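Local coordinates for protein L-threonine dehydrogenase (Flavobacterium frigidimaris, PDB 2YY7) that binds NAD in a Rossmann-type domain and probably uses it to oxidise L-threonine at its 3-hydroxyl group, as an epimerase-like short-chain dehydrogenase, at residues I72-A77 / N96-V101; F89-N94 / Y143-Q148; I113-S118 / A149-C154. All blocks are in the same frame, centred on the assembly; numbering follows the deposited sequence.

Interaction 1: I72-A77 / N96-V101. With NAD (nicotinamide-adenine-dinucleotide), chain E.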
loop_
_atom_site.group_PDB
_atom_site.type_symbol
_atom_site.label_atom_id
_atom_site.label_comp_id
_atom_site.label_asym_id
_atom_site.label_seq_id
_atom_site.Cartn_x
_atom_site.Cartn_y
_atom_site.Cartn_z
ATOM N N ILE A 72 15.916 -16.327 -5.769
ATOM C CA ILE A 72 16.224 -15.498 -4.611
ATOM C C ILE A 72 15.091 -15.540 -3.594
ATOM O O ILE A 72 13.923 -15.347 -3.941
ATOM C CB ILE A 72 16.471 -14.013 -4.991
ATOM C CG1 ILE A 72 17.807 -13.873 -5.725
ATOM C CG2 ILE A 72 16.475 -13.137 -3.723
ATOM C CD1 ILE A 72 18.211 -12.439 -5.998
ATOM N N TYR A 73 15.449 -15.832 -2.346
ATOM C CA TYR A 73 14.500 -15.843 -1.241
ATOM C C TYR A 73 14.903 -14.617 -0.415
ATOM O O TYR A 73 15.912 -14.646 0.296
ATOM C CB TYR A 73 14.645 -17.113 -0.390
ATOM C CG TYR A 73 14.198 -18.391 -1.069
ATOM C CD1 TYR A 73 13.063 -19.080 -0.628
ATOM C CD2 TYR A 73 14.917 -18.922 -2.139
ATOM C CE1 TYR A 73 12.659 -20.276 -1.236
ATOM C CE2 TYR A 73 14.523 -20.115 -2.758
ATOM C CZ TYR A 73 13.395 -20.787 -2.301
ATOM O OH TYR A 73 13.008 -21.961 -2.909
ATOM N N LEU A 74 14.133 -13.538 -0.539
ATOM C CA LEU A 74 14.405 -12.290 0.183
ATOM C C LEU A 74 13.712 -12.292 1.542
ATOM O O LEU A 74 12.523 -11.978 1.654
ATOM C CB LEU A 74 13.921 -11.097 -0.642
ATOM C CG LEU A 74 13.976 -9.698 -0.014
ATOM C CD1 LEU A 74 15.404 -9.333 0.346
ATOM C CD2 LEU A 74 13.408 -8.692 -0.998
ATOM N N MET A 75 14.470 -12.633 2.574
ATOM C CA MET A 75 13.931 -12.714 3.922
ATOM C C MET A 75 14.257 -11.503 4.780
ATOM O O MET A 75 13.665 -11.323 5.838
ATOM C CB MET A 75 14.462 -13.974 4.608
ATOM C CG MET A 75 14.357 -15.224 3.748
ATOM S SD MET A 75 12.668 -15.532 3.169
ATOM C CE MET A 75 11.986 -16.407 4.576
ATOM N N ALA A 76 15.191 -10.672 4.329
ATOM C CA ALA A 76 15.592 -9.495 5.095
ATOM C C ALA A 76 14.511 -8.424 5.168
ATOM O O ALA A 76 13.903 -8.068 4.160
ATOM C CB ALA A 76 16.885 -8.900 4.512
ATOM N N ALA A 77 14.288 -7.913 6.376
ATOM C CA ALA A 77 13.292 -6.874 6.637
ATOM C C ALA A 77 13.177 -6.722 8.143
ATOM O O ALA A 77 13.626 -7.594 8.883
ATOM C CB ALA A 77 11.934 -7.279 6.071
ATOM N N ASN A 96 12.764 -1.051 -0.472
ATOM C CA ASN A 96 13.865 -0.995 -1.424
ATOM C C ASN A 96 14.583 -2.312 -1.663
ATOM O O ASN A 96 15.072 -2.548 -2.764
ATOM C CB ASN A 96 14.854 0.112 -1.034
ATOM C CG ASN A 96 14.259 1.505 -1.233
ATOM O OD1 ASN A 96 13.650 1.782 -2.265
ATOM N ND2 ASN A 96 14.432 2.378 -0.247
ATOM N N SER A 97 14.641 -3.176 -0.655
ATOM C CA SER A 97 15.283 -4.470 -0.846
ATOM C C SER A 97 14.423 -5.267 -1.829
ATOM O O SER A 97 14.937 -5.997 -2.675
ATOM C CB SER A 97 15.398 -5.216 0.487
ATOM O OG SER A 97 14.120 -5.503 1.037
ATOM N N LEU A 98 13.104 -5.118 -1.718
ATOM C CA LEU A 98 12.186 -5.821 -2.614
ATOM C C LEU A 98 12.301 -5.278 -4.031
ATOM O O LEU A 98 12.281 -6.045 -4.997
ATOM C CB LEU A 98 10.738 -5.686 -2.128
ATOM C CG LEU A 98 9.654 -6.311 -3.014
ATOM C CD1 LEU A 98 9.890 -7.813 -3.181
ATOM C CD2 LEU A 98 8.288 -6.052 -2.387
ATOM N N PHE A 99 12.411 -3.957 -4.163
ATOM C CA PHE A 99 12.544 -3.355 -5.489
ATOM C C PHE A 99 13.810 -3.854 -6.186
ATOM O O PHE A 99 13.796 -4.126 -7.391
ATOM C CB PHE A 99 12.568 -1.823 -5.405
ATOM C CG PHE A 99 11.214 -1.198 -5.178
ATOM C CD1 PHE A 99 10.141 -1.500 -6.017
ATOM C CD2 PHE A 99 11.012 -0.301 -4.132
ATOM C CE1 PHE A 99 8.886 -0.918 -5.816
ATOM C CE2 PHE A 99 9.763 0.287 -3.922
ATOM C CZ PHE A 99 8.697 -0.024 -4.767
ATOM N N HIS A 100 14.904 -3.970 -5.438
ATOM C CA HIS A 100 16.161 -4.461 -6.016
ATOM C C HIS A 100 16.012 -5.872 -6.563
ATOM O O HIS A 100 16.419 -6.153 -7.689
ATOM C CB HIS A 100 17.282 -4.460 -4.981
ATOM C CG HIS A 100 17.623 -3.098 -4.466
ATOM N ND1 HIS A 100 17.367 -1.949 -5.183
ATOM C CD2 HIS A 100 18.234 -2.704 -3.325
ATOM C CE1 HIS A 100 17.805 -0.905 -4.502
ATOM N NE2 HIS A 100 18.337 -1.336 -3.371
ATOM N N VAL A 101 15.440 -6.763 -5.762
ATOM C CA VAL A 101 15.251 -8.148 -6.190
ATOM C C VAL A 101 14.256 -8.244 -7.348
ATOM O O VAL A 101 14.455 -9.024 -8.276
ATOM C CB VAL A 101 14.771 -9.042 -5.017
ATOM C CG1 VAL A 101 14.470 -10.455 -5.515
ATOM C CG2 VAL A 101 15.844 -9.092 -3.940
HETATM P PA NAD E . 14.572 -12.032 11.449
HETATM O O1A NAD E . 14.720 -13.134 12.441
HETATM O O2A NAD E . 14.502 -10.662 12.021
HETATM O O5B NAD E . 15.651 -12.160 10.298
HETATM C C5B NAD E . 15.965 -11.081 9.465
HETATM C C4B NAD E . 17.374 -11.245 8.949
HETATM O O4B NAD E . 17.592 -10.235 7.962
HETATM C C3B NAD E . 18.426 -11.070 10.070
HETATM O O3B NAD E . 19.343 -12.177 10.112
HETATM C C2B NAD E . 19.075 -9.723 9.726
HETATM O O2B NAD E . 20.436 -9.661 10.115
HETATM C C1B NAD E . 18.878 -9.667 8.204
HETATM N N9A NAD E . 19.008 -8.307 7.662
HETATM C C8A NAD E . 18.480 -7.142 8.218
HETATM N N7A NAD E . 18.839 -6.111 7.439
HETATM C C5A NAD E . 19.554 -6.613 6.407
HETATM C C6A NAD E . 20.189 -5.989 5.345
HETATM N N6A NAD E . 20.209 -4.676 5.255
HETATM N N1A NAD E . 20.886 -6.750 4.443
HETATM C C2A NAD E . 20.961 -8.128 4.578
HETATM N N3A NAD E . 20.360 -8.767 5.646
HETATM C C4A NAD E . 19.673 -7.989 6.545
HETATM O O3 NAD E . 13.184 -12.214 10.664
HETATM P PN NAD E . 12.405 -13.577 10.252
HETATM O O1N NAD E . 13.337 -14.628 9.724
HETATM O O2N NAD E . 11.438 -13.836 11.353
HETATM O O5D NAD E . 11.515 -13.046 9.003
HETATM C C5D NAD E . 11.990 -13.173 7.655
HETATM C C4D NAD E . 10.882 -12.666 6.691
HETATM O O4D NAD E . 9.660 -13.324 6.972
HETATM C C3D NAD E . 10.570 -11.175 6.844
HETATM O O3D NAD E . 10.209 -10.655 5.568
HETATM C C2D NAD E . 9.332 -11.157 7.707
HETATM O O2D NAD E . 8.674 -9.925 7.527
HETATM C C1D NAD E . 8.580 -12.395 7.216
HETATM N N1N NAD E . 7.626 -12.857 8.251
HETATM C C2N NAD E . 8.100 -13.412 9.422
HETATM C C3N NAD E . 7.196 -13.842 10.388
HETATM C C7N NAD E . 7.676 -14.557 11.622
HETATM O O7N NAD E . 6.692 -14.869 12.545
HETATM N N7N NAD E . 8.975 -14.831 11.840
HETATM C C4N NAD E . 5.812 -13.689 10.183
HETATM C C5N NAD E . 5.348 -13.149 8.980
HETATM C C6N NAD E . 6.252 -12.716 8.029
HETATM O O HOH W 1 11.651 -6.847 2.217
#
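Strand 71-74 of the Rossmann-type sheet and helix 87-106, which packs on it, meet here at Leu74 and Val101, the two segments running nearly antiparallel (170°) with axes 10.0 Å apart. Leu74 carries the contact. With CG anti to the backbone N (chi1 174°), it pushes CD2 against the helix backbone, 3.5 Å from Leu98 CA, and the same methyl lies 3.8 Å from Val101 CG2. Two residues earlier on the same face of the strand, Ile72 and Val101 reach toward each other tip to tip, Ile72 CG2 to Val101 CG1 at 3.8 Å. Beyond the strand the join turns polar: a water donates to Ser97 OG (3.0 Å) and lies within hydrogen-bonding distance of Ala76 O, while Ser97 OG is also bonded to Leu93 O of its own helix. The loop then runs along the cofactor, with Ala76 CB 3.6 Å from C4A of the NAD adenine and Met75 O close to the nicotinamide ribose. A parallel strand ending in a cofactor-binding loop, with a helix returning antiparallel over it, is the beta-alpha unit of Rossmann folds.

Interaction 2: F89-N94 / Y143-Q148; sequences FAWDLN and YGISKQ. With NAD (nicotinamide-adenine-dinucleotide), chain E.
Helices 87-106 and 142-161 run side by side, the short segments nearly parallel with axes 9.6 Å apart and crossing at -22°, and their CA atoms come nearest at Trp91 and Ser146. The polar core of the contact is the bond from Asn94 ND2 to Ser146 OG, 3.1 Å long and almost straight at 172°, with the hydroxyl lying in the plane of the amide. Ser146 OG sits between its own backbone N and carbonyl carbon, from where it donates to Tyr143 O at 2.6 Å, on a lone pair in the carbonyl plane. The hydroxyl therefore accepts a hydrogen bond from the neighbouring helix and donates one within its own, while Tyr143 O also accepts the helical bond from Lys147 N. The other end of the amide is held as well, since Leu78 N bonds Asn94 OD1, which fixes the flip of the group. Asn94 ND2 also lies at the edge of the Tyr143 ring, the two planes 76° apart. On the apolar side, Trp91 CZ3 packs on Ile145 CG2 at 3.8 Å, and Trp91 makes edge-to-face stacks with Trp153 and Phe99 of the second subunit. Tyr143 and Lys147, one helical turn apart as in the YxxxK motif of short-chain dehydrogenases, grip the nicotinamide ribose: Tyr143 OH is 2.6 Å from NAD O2D, and Lys147 NZ donates to NAD O3D at 2.9 Å. The serine between them thus ties their turn to the neighbouring helix, a second-shell link consistent with positioning both at the cofactor.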
loop_
_atom_site.group_PDB
_atom_site.type_symbol
_atom_site.label_atom_id
_atom_site.label_comp_id
_atom_site.label_asym_id
_atom_site.label_seq_id
_atom_site.Cartn_x
_atom_site.Cartn_y
_atom_site.Cartn_z
ATOM N N PHE A 89 13.509 3.728 8.729
ATOM C CA PHE A 89 14.426 2.680 8.302
ATOM C C PHE A 89 13.696 1.416 7.850
ATOM O O PHE A 89 14.092 0.786 6.874
ATOM C CB PHE A 89 15.416 2.339 9.419
ATOM C CG PHE A 89 16.511 1.408 8.981
ATOM C CD1 PHE A 89 16.297 0.038 8.921
ATOM C CD2 PHE A 89 17.737 1.911 8.561
ATOM C CE1 PHE A 89 17.287 -0.821 8.442
ATOM C CE2 PHE A 89 18.734 1.060 8.081
ATOM C CZ PHE A 89 18.505 -0.308 8.020
ATOM N N ALA A 90 12.627 1.055 8.556
ATOM C CA ALA A 90 11.852 -0.131 8.208
ATOM C C ALA A 90 11.268 0.006 6.803
ATOM O O ALA A 90 11.360 -0.915 5.985
ATOM C CB ALA A 90 10.734 -0.341 9.222
ATOM N N TRP A 91 10.656 1.152 6.528
ATOM C CA TRP A 91 10.071 1.393 5.215
ATOM C C TRP A 91 11.161 1.300 4.147
ATOM O O TRP A 91 10.992 0.632 3.125
ATOM C CB TRP A 91 9.395 2.774 5.186
ATOM C CG TRP A 91 8.846 3.188 3.835
ATOM C CD1 TRP A 91 9.391 4.101 2.974
ATOM C CD2 TRP A 91 7.654 2.702 3.199
ATOM N NE1 TRP A 91 8.613 4.214 1.844
ATOM C CE2 TRP A 91 7.541 3.367 1.956
ATOM C CE3 TRP A 91 6.671 1.771 3.559
ATOM C CZ2 TRP A 91 6.482 3.129 1.068
ATOM C CZ3 TRP A 91 5.615 1.533 2.674
ATOM C CH2 TRP A 91 5.533 2.209 1.447
ATOM N N ASP A 92 12.290 1.950 4.410
ATOM C CA ASP A 92 13.419 1.960 3.486
ATOM C C ASP A 92 13.892 0.548 3.146
ATOM O O ASP A 92 13.935 0.170 1.975
ATOM C CB ASP A 92 14.563 2.785 4.092
ATOM C CG ASP A 92 15.735 2.973 3.135
ATOM O OD1 ASP A 92 15.566 2.758 1.917
ATOM O OD2 ASP A 92 16.831 3.356 3.604
ATOM N N LEU A 93 14.240 -0.232 4.169
ATOM C CA LEU A 93 14.711 -1.605 3.972
ATOM C C LEU A 93 13.673 -2.541 3.352
ATOM O O LEU A 93 13.936 -3.197 2.343
ATOM C CB LEU A 93 15.165 -2.210 5.307
ATOM C CG LEU A 93 15.494 -3.707 5.270
ATOM C CD1 LEU A 93 16.733 -3.933 4.415
ATOM C CD2 LEU A 93 15.728 -4.226 6.685
ATOM N N ASN A 94 12.501 -2.612 3.972
ATOM C CA ASN A 94 11.450 -3.499 3.496
ATOM C C ASN A 94 11.032 -3.252 2.047
ATOM O O ASN A 94 10.805 -4.203 1.300
ATOM C CB ASN A 94 10.232 -3.408 4.423
ATOM C CG ASN A 94 10.527 -3.924 5.828
ATOM O OD1 ASN A 94 11.682 -4.146 6.198
ATOM N ND2 ASN A 94 9.481 -4.108 6.615
ATOM N N TYR A 143 5.116 -1.780 9.397
ATOM C CA TYR A 143 5.398 -3.106 8.852
ATOM C C TYR A 143 4.296 -3.558 7.897
ATOM O O TYR A 143 4.567 -3.893 6.741
ATOM C CB TYR A 143 5.538 -4.099 10.001
ATOM C CG TYR A 143 5.773 -5.542 9.614
ATOM C CD1 TYR A 143 6.972 -5.950 9.023
ATOM C CD2 TYR A 143 4.832 -6.517 9.931
ATOM C CE1 TYR A 143 7.230 -7.316 8.769
ATOM C CE2 TYR A 143 5.072 -7.867 9.689
ATOM C CZ TYR A 143 6.271 -8.264 9.115
ATOM O OH TYR A 143 6.502 -9.610 8.926
ATOM N N GLY A 144 3.054 -3.559 8.384
ATOM C CA GLY A 144 1.932 -3.975 7.556
ATOM C C GLY A 144 1.811 -3.169 6.274
ATOM O O GLY A 144 1.482 -3.710 5.218
ATOM N N ILE A 145 2.069 -1.868 6.365
ATOM C CA ILE A 145 1.991 -0.999 5.195
ATOM C C ILE A 145 3.039 -1.418 4.167
ATOM O O ILE A 145 2.760 -1.449 2.959
ATOM C CB ILE A 145 2.215 0.485 5.586
ATOM C CG1 ILE A 145 1.133 0.919 6.587
ATOM C CG2 ILE A 145 2.178 1.375 4.336
ATOM C CD1 ILE A 145 1.321 2.324 7.128
ATOM N N SER A 146 4.237 -1.753 4.645
ATOM C CA SER A 146 5.317 -2.168 3.756
ATOM C C SER A 146 4.991 -3.500 3.091
ATOM O O SER A 146 5.311 -3.712 1.920
ATOM C CB SER A 146 6.651 -2.282 4.518
ATOM O OG SER A 146 6.721 -3.458 5.309
ATOM N N LYS A 147 4.361 -4.402 3.835
ATOM C CA LYS A 147 3.996 -5.703 3.284
ATOM C C LYS A 147 2.861 -5.566 2.269
ATOM O O LYS A 147 2.832 -6.267 1.264
ATOM C CB LYS A 147 3.589 -6.666 4.406
ATOM C CG LYS A 147 4.747 -7.097 5.306
ATOM C CD LYS A 147 5.857 -7.780 4.498
ATOM C CE LYS A 147 6.885 -8.448 5.401
ATOM N NZ LYS A 147 7.964 -9.122 4.610
ATOM N N GLN A 148 1.923 -4.663 2.528
ATOM C CA GLN A 148 0.820 -4.470 1.600
ATOM C C GLN A 148 1.327 -3.876 0.286
ATOM O O GLN A 148 0.986 -4.358 -0.793
ATOM C CB GLN A 148 -0.243 -3.552 2.199
ATOM C CG GLN A 148 -1.354 -3.251 1.219
ATOM C CD GLN A 148 -2.429 -2.388 1.812
ATOM O OE1 GLN A 148 -2.165 -1.280 2.282
ATOM N NE2 GLN A 148 -3.656 -2.889 1.797
HETATM P PA NAD E . 14.572 -12.032 11.449
HETATM O O1A NAD E . 14.720 -13.134 12.441
HETATM O O2A NAD E . 14.502 -10.662 12.021
HETATM O O5B NAD E . 15.651 -12.160 10.298
HETATM C C5B NAD E . 15.965 -11.081 9.465
HETATM C C4B NAD E . 17.374 -11.245 8.949
HETATM O O4B NAD E . 17.592 -10.235 7.962
HETATM C C3B NAD E . 18.426 -11.070 10.070
HETATM O O3B NAD E . 19.343 -12.177 10.112
HETATM C C2B NAD E . 19.075 -9.723 9.726
HETATM O O2B NAD E . 20.436 -9.661 10.115
HETATM C C1B NAD E . 18.878 -9.667 8.204
HETATM N N9A NAD E . 19.008 -8.307 7.662
HETATM C C8A NAD E . 18.480 -7.142 8.218
HETATM N N7A NAD E . 18.839 -6.111 7.439
HETATM C C5A NAD E . 19.554 -6.613 6.407
HETATM C C6A NAD E . 20.189 -5.989 5.345
HETATM N N6A NAD E . 20.209 -4.676 5.255
HETATM N N1A NAD E . 20.886 -6.750 4.443
HETATM C C2A NAD E . 20.961 -8.128 4.578
HETATM N N3A NAD E . 20.360 -8.767 5.646
HETATM C C4A NAD E . 19.673 -7.989 6.545
HETATM O O3 NAD E . 13.184 -12.214 10.664
HETATM P PN NAD E . 12.405 -13.577 10.252
HETATM O O1N NAD E . 13.337 -14.628 9.724
HETATM O O2N NAD E . 11.438 -13.836 11.353
HETATM O O5D NAD E . 11.515 -13.046 9.003
HETATM C C5D NAD E . 11.990 -13.173 7.655
HETATM C C4D NAD E . 10.882 -12.666 6.691
HETATM O O4D NAD E . 9.660 -13.324 6.972
HETATM C C3D NAD E . 10.570 -11.175 6.844
HETATM O O3D NAD E . 10.209 -10.655 5.568
HETATM C C2D NAD E . 9.332 -11.157 7.707
HETATM O O2D NAD E . 8.674 -9.925 7.527
HETATM C C1D NAD E . 8.580 -12.395 7.216
HETATM N N1N NAD E . 7.626 -12.857 8.251
HETATM C C2N NAD E . 8.100 -13.412 9.422
HETATM C C3N NAD E . 7.196 -13.842 10.388
HETATM C C7N NAD E . 7.676 -14.557 11.622
HETATM O O7N NAD E . 6.692 -14.869 12.545
HETATM N N7N NAD E . 8.975 -14.831 11.840
HETATM C C4N NAD E . 5.812 -13.689 10.183
HETATM C C5N NAD E . 5.348 -13.149 8.980
HETATM C C6N NAD E . 6.252 -12.716 8.029
HETATM O O HOH W 2 8.184 -4.707 1.963
#

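Interaction 3: I113-S118 / A149-C154. With NAD (nicotinamide-adenine-dinucleotide), chain E.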
loop_
_atom_site.group_PDB
_atom_site.type_symbol
_atom_site.label_atom_id
_atom_site.label_comp_id
_atom_site.label_asym_id
_atom_site.label_seq_id
_atom_site.Cartn_x
_atom_site.Cartn_y
_atom_site.Cartn_z
ATOM N N ILE A 113 11.509 -15.675 -7.669
ATOM C CA ILE A 113 11.623 -14.967 -6.407
ATOM C C ILE A 113 10.609 -15.436 -5.384
ATOM O O ILE A 113 9.453 -15.722 -5.719
ATOM C CB ILE A 113 11.370 -13.445 -6.579
ATOM C CG1 ILE A 113 12.459 -12.811 -7.441
ATOM C CG2 ILE A 113 11.310 -12.767 -5.208
ATOM C CD1 ILE A 113 12.146 -11.383 -7.839
ATOM N N PHE A 114 11.057 -15.539 -4.139
ATOM C CA PHE A 114 10.156 -15.838 -3.043
ATOM C C PHE A 114 10.320 -14.640 -2.120
ATOM O O PHE A 114 11.443 -14.271 -1.761
ATOM C CB PHE A 114 10.518 -17.084 -2.235
ATOM C CG PHE A 114 9.663 -17.235 -0.992
ATOM C CD1 PHE A 114 8.335 -17.656 -1.095
ATOM C CD2 PHE A 114 10.142 -16.833 0.256
ATOM C CE1 PHE A 114 7.493 -17.670 0.018
ATOM C CE2 PHE A 114 9.310 -16.841 1.383
ATOM C CZ PHE A 114 7.980 -17.259 1.262
ATOM N N TRP A 115 9.204 -14.028 -1.760
ATOM C CA TRP A 115 9.211 -12.886 -0.863
ATOM C C TRP A 115 8.010 -13.079 0.049
ATOM O O TRP A 115 6.877 -13.151 -0.416
ATOM C CB TRP A 115 9.074 -11.582 -1.644
ATOM C CG TRP A 115 8.882 -10.401 -0.740
ATOM C CD1 TRP A 115 9.833 -9.775 0.015
ATOM C CD2 TRP A 115 7.640 -9.765 -0.431
ATOM N NE1 TRP A 115 9.259 -8.790 0.779
ATOM C CE2 TRP A 115 7.911 -8.762 0.524
ATOM C CE3 TRP A 115 6.320 -9.948 -0.866
ATOM C CZ2 TRP A 115 6.908 -7.942 1.054
ATOM C CZ3 TRP A 115 5.321 -9.132 -0.337
ATOM C CH2 TRP A 115 5.623 -8.141 0.610
ATOM N N PRO A 116 8.241 -13.177 1.362
ATOM C CA PRO A 116 7.111 -13.373 2.264
ATOM C C PRO A 116 6.427 -12.099 2.729
ATOM O O PRO A 116 7.075 -11.082 2.998
ATOM C CB PRO A 116 7.742 -14.123 3.421
ATOM C CG PRO A 116 9.078 -13.406 3.547
ATOM C CD PRO A 116 9.523 -13.281 2.090
ATOM N N SER A 117 5.103 -12.167 2.798
ATOM C CA SER A 117 4.304 -11.059 3.290
ATOM C C SER A 117 4.011 -11.492 4.719
ATOM O O SER A 117 4.734 -12.327 5.275
ATOM C CB SER A 117 2.999 -10.932 2.503
ATOM O OG SER A 117 2.222 -9.843 2.980
ATOM N N SER A 118 2.951 -10.948 5.305
ATOM C CA SER A 118 2.590 -11.294 6.672
ATOM C C SER A 118 1.116 -11.030 6.962
ATOM O O SER A 118 0.460 -10.264 6.256
ATOM C CB SER A 118 3.452 -10.487 7.651
ATOM O OG SER A 118 2.961 -10.589 8.969
ATOM N N ALA A 149 2.142 -2.833 0.380
ATOM C CA ALA A 149 2.704 -2.199 -0.814
ATOM C C ALA A 149 3.589 -3.214 -1.537
ATOM O O ALA A 149 3.658 -3.233 -2.772
ATOM C CB ALA A 149 3.521 -0.971 -0.422
ATOM N N GLY A 150 4.266 -4.055 -0.759
ATOM C CA GLY A 150 5.121 -5.074 -1.340
ATOM C C GLY A 150 4.291 -6.009 -2.197
ATOM O O GLY A 150 4.669 -6.312 -3.322
ATOM N N GLU A 151 3.165 -6.476 -1.658
ATOM C CA GLU A 151 2.265 -7.368 -2.391
ATOM C C GLU A 151 1.796 -6.722 -3.688
ATOM O O GLU A 151 1.806 -7.356 -4.745
ATOM C CB GLU A 151 1.031 -7.720 -1.546
ATOM C CG GLU A 151 1.315 -8.581 -0.329
ATOM C CD GLU A 151 0.042 -9.098 0.327
ATOM O OE1 GLU A 151 0.134 -9.690 1.422
ATOM O OE2 GLU A 151 -1.050 -8.914 -0.255
ATOM N N ARG A 152 1.367 -5.464 -3.602
ATOM C CA ARG A 152 0.894 -4.738 -4.778
ATOM C C ARG A 152 1.976 -4.692 -5.858
ATOM O O ARG A 152 1.693 -4.896 -7.043
ATOM C CB ARG A 152 0.485 -3.310 -4.399
ATOM C CG ARG A 152 -0.686 -3.188 -3.410
ATOM C CD ARG A 152 -2.028 -3.606 -4.022
ATOM N NE ARG A 152 -2.247 -5.047 -3.933
ATOM C CZ ARG A 152 -2.488 -5.841 -4.970
ATOM N NH1 ARG A 152 -2.543 -5.335 -6.194
ATOM N NH2 ARG A 152 -2.675 -7.143 -4.779
ATOM N N TRP A 153 3.216 -4.420 -5.454
ATOM C CA TRP A 153 4.313 -4.351 -6.410
ATOM C C TRP A 153 4.693 -5.718 -6.980
ATOM O O TRP A 153 5.054 -5.819 -8.152
ATOM C CB TRP A 153 5.532 -3.663 -5.783
ATOM C CG TRP A 153 5.428 -2.162 -5.814
ATOM C CD1 TRP A 153 5.285 -1.317 -4.743
ATOM C CD2 TRP A 153 5.450 -1.327 -6.981
ATOM N NE1 TRP A 153 5.219 -0.008 -5.177
ATOM C CE2 TRP A 153 5.317 0.013 -6.543
ATOM C CE3 TRP A 153 5.571 -1.583 -8.355
ATOM C CZ2 TRP A 153 5.302 1.097 -7.433
ATOM C CZ3 TRP A 153 5.556 -0.504 -9.242
ATOM C CH2 TRP A 153 5.422 0.820 -8.773
ATOM N N CYS A 154 4.613 -6.770 -6.167
ATOM C CA CYS A 154 4.928 -8.109 -6.668
ATOM C C CYS A 154 3.952 -8.459 -7.786
ATOM O O CYS A 154 4.345 -8.975 -8.837
ATOM C CB CYS A 154 4.807 -9.157 -5.558
ATOM S SG CYS A 154 6.169 -9.145 -4.387
HETATM P PA NAD E . 14.572 -12.032 11.449
HETATM O O1A NAD E . 14.720 -13.134 12.441
HETATM O O2A NAD E . 14.502 -10.662 12.021
HETATM O O5B NAD E . 15.651 -12.160 10.298
HETATM C C5B NAD E . 15.965 -11.081 9.465
HETATM C C4B NAD E . 17.374 -11.245 8.949
HETATM O O4B NAD E . 17.592 -10.235 7.962
HETATM C C3B NAD E . 18.426 -11.070 10.070
HETATM O O3B NAD E . 19.343 -12.177 10.112
HETATM C C2B NAD E . 19.075 -9.723 9.726
HETATM O O2B NAD E . 20.436 -9.661 10.115
HETATM C C1B NAD E . 18.878 -9.667 8.204
HETATM N N9A NAD E . 19.008 -8.307 7.662
HETATM C C8A NAD E . 18.480 -7.142 8.218
HETATM N N7A NAD E . 18.839 -6.111 7.439
HETATM C C5A NAD E . 19.554 -6.613 6.407
HETATM C C6A NAD E . 20.189 -5.989 5.345
HETATM N N6A NAD E . 20.209 -4.676 5.255
HETATM N N1A NAD E . 20.886 -6.750 4.443
HETATM C C2A NAD E . 20.961 -8.128 4.578
HETATM N N3A NAD E . 20.360 -8.767 5.646
HETATM C C4A NAD E . 19.673 -7.989 6.545
HETATM O O3 NAD E . 13.184 -12.214 10.664
HETATM P PN NAD E . 12.405 -13.577 10.252
HETATM O O1N NAD E . 13.337 -14.628 9.724
HETATM O O2N NAD E . 11.438 -13.836 11.353
HETATM O O5D NAD E . 11.515 -13.046 9.003
HETATM C C5D NAD E . 11.990 -13.173 7.655
HETATM C C4D NAD E . 10.882 -12.666 6.691
HETATM O O4D NAD E . 9.660 -13.324 6.972
HETATM C C3D NAD E . 10.570 -11.175 6.844
HETATM O O3D NAD E . 10.209 -10.655 5.568
HETATM C C2D NAD E . 9.332 -11.157 7.707
HETATM O O2D NAD E . 8.674 -9.925 7.527
HETATM C C1D NAD E . 8.580 -12.395 7.216
HETATM N N1N NAD E . 7.626 -12.857 8.251
HETATM C C2N NAD E . 8.100 -13.412 9.422
HETATM C C3N NAD E . 7.196 -13.842 10.388
HETATM C C7N NAD E . 7.676 -14.557 11.622
HETATM O O7N NAD E . 6.692 -14.869 12.545
HETATM N N7N NAD E . 8.975 -14.831 11.840
HETATM C C4N NAD E . 5.812 -13.689 10.183
HETATM C C5N NAD E . 5.348 -13.149 8.980
HETATM C C6N NAD E . 6.252 -12.716 8.029
#
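The torsions of Ser117 and Glu151 bring hydroxyl and carboxylate together: Ser117 OG stands anti to its backbone N (chi1 180°), while Glu151, with CG anti to the carbonyl carbon, runs on extended beyond it (chi2 -170°) until the carboxylate meets the hydroxyl. Ser117 OG donates to Glu151 OE1 at 2.6 Å, using the anti lone pair, the one turned away from OE2. That second oxygen forms a salt bridge with Arg169 of strand 164-174, so each carboxylate oxygen has a partner, and the nearby arginine would be expected to favour the ionised form. Alongside, the Trp115 indole lies against the helix where Gly150 presents bare backbone: Trp115 CH2 is 3.7 Å from Gly150 CA, and Trp115 CZ3 is equally far from Glu151 N. Farther along the same ring, Cys154 SG approaches Trp115 CE3 to 3.6 Å, an oblique sulfur-aromatic contact with the sulfur 4.5 Å from the centre of the six-membered ring. Ahead of this buried patch the chain reaches the nicotinamide end of NAD, where Ser117 O comes within 3.2 Å of C6N and Ser118 packs on the same ring. Strand 112-118 lies between strands 71-74 and 164-174 in the sheet, and Trp115 projects from it between two helices, touching Leu98 of helix 87-106 as well as helix 142-161.

The three contacts form one continuous block on a single side of the Rossmann-type domain, their centres 9 to 11 Å apart. Interactions 1 and 2 share helix 87-106, interactions 2 and 3 share helix 142-161, and interactions 1 and 3 rest on neighbouring parallel strands, 71-74 and 112-118. Along the chain interaction 1 closes before interaction 3 opens, while interaction 2 interleaves with both. All three touch NAD: the 75-77 loop from adenine to nicotinamide ribose, interaction 2 at that ribose and, through Leu93, at the adenine, interaction 3 at the nicotinamide half. Lys147 NZ bonding Pro116 O links helix to strand there. The same two helices that pack on the sheet thus also bring residues to the cofactor and to the second subunit.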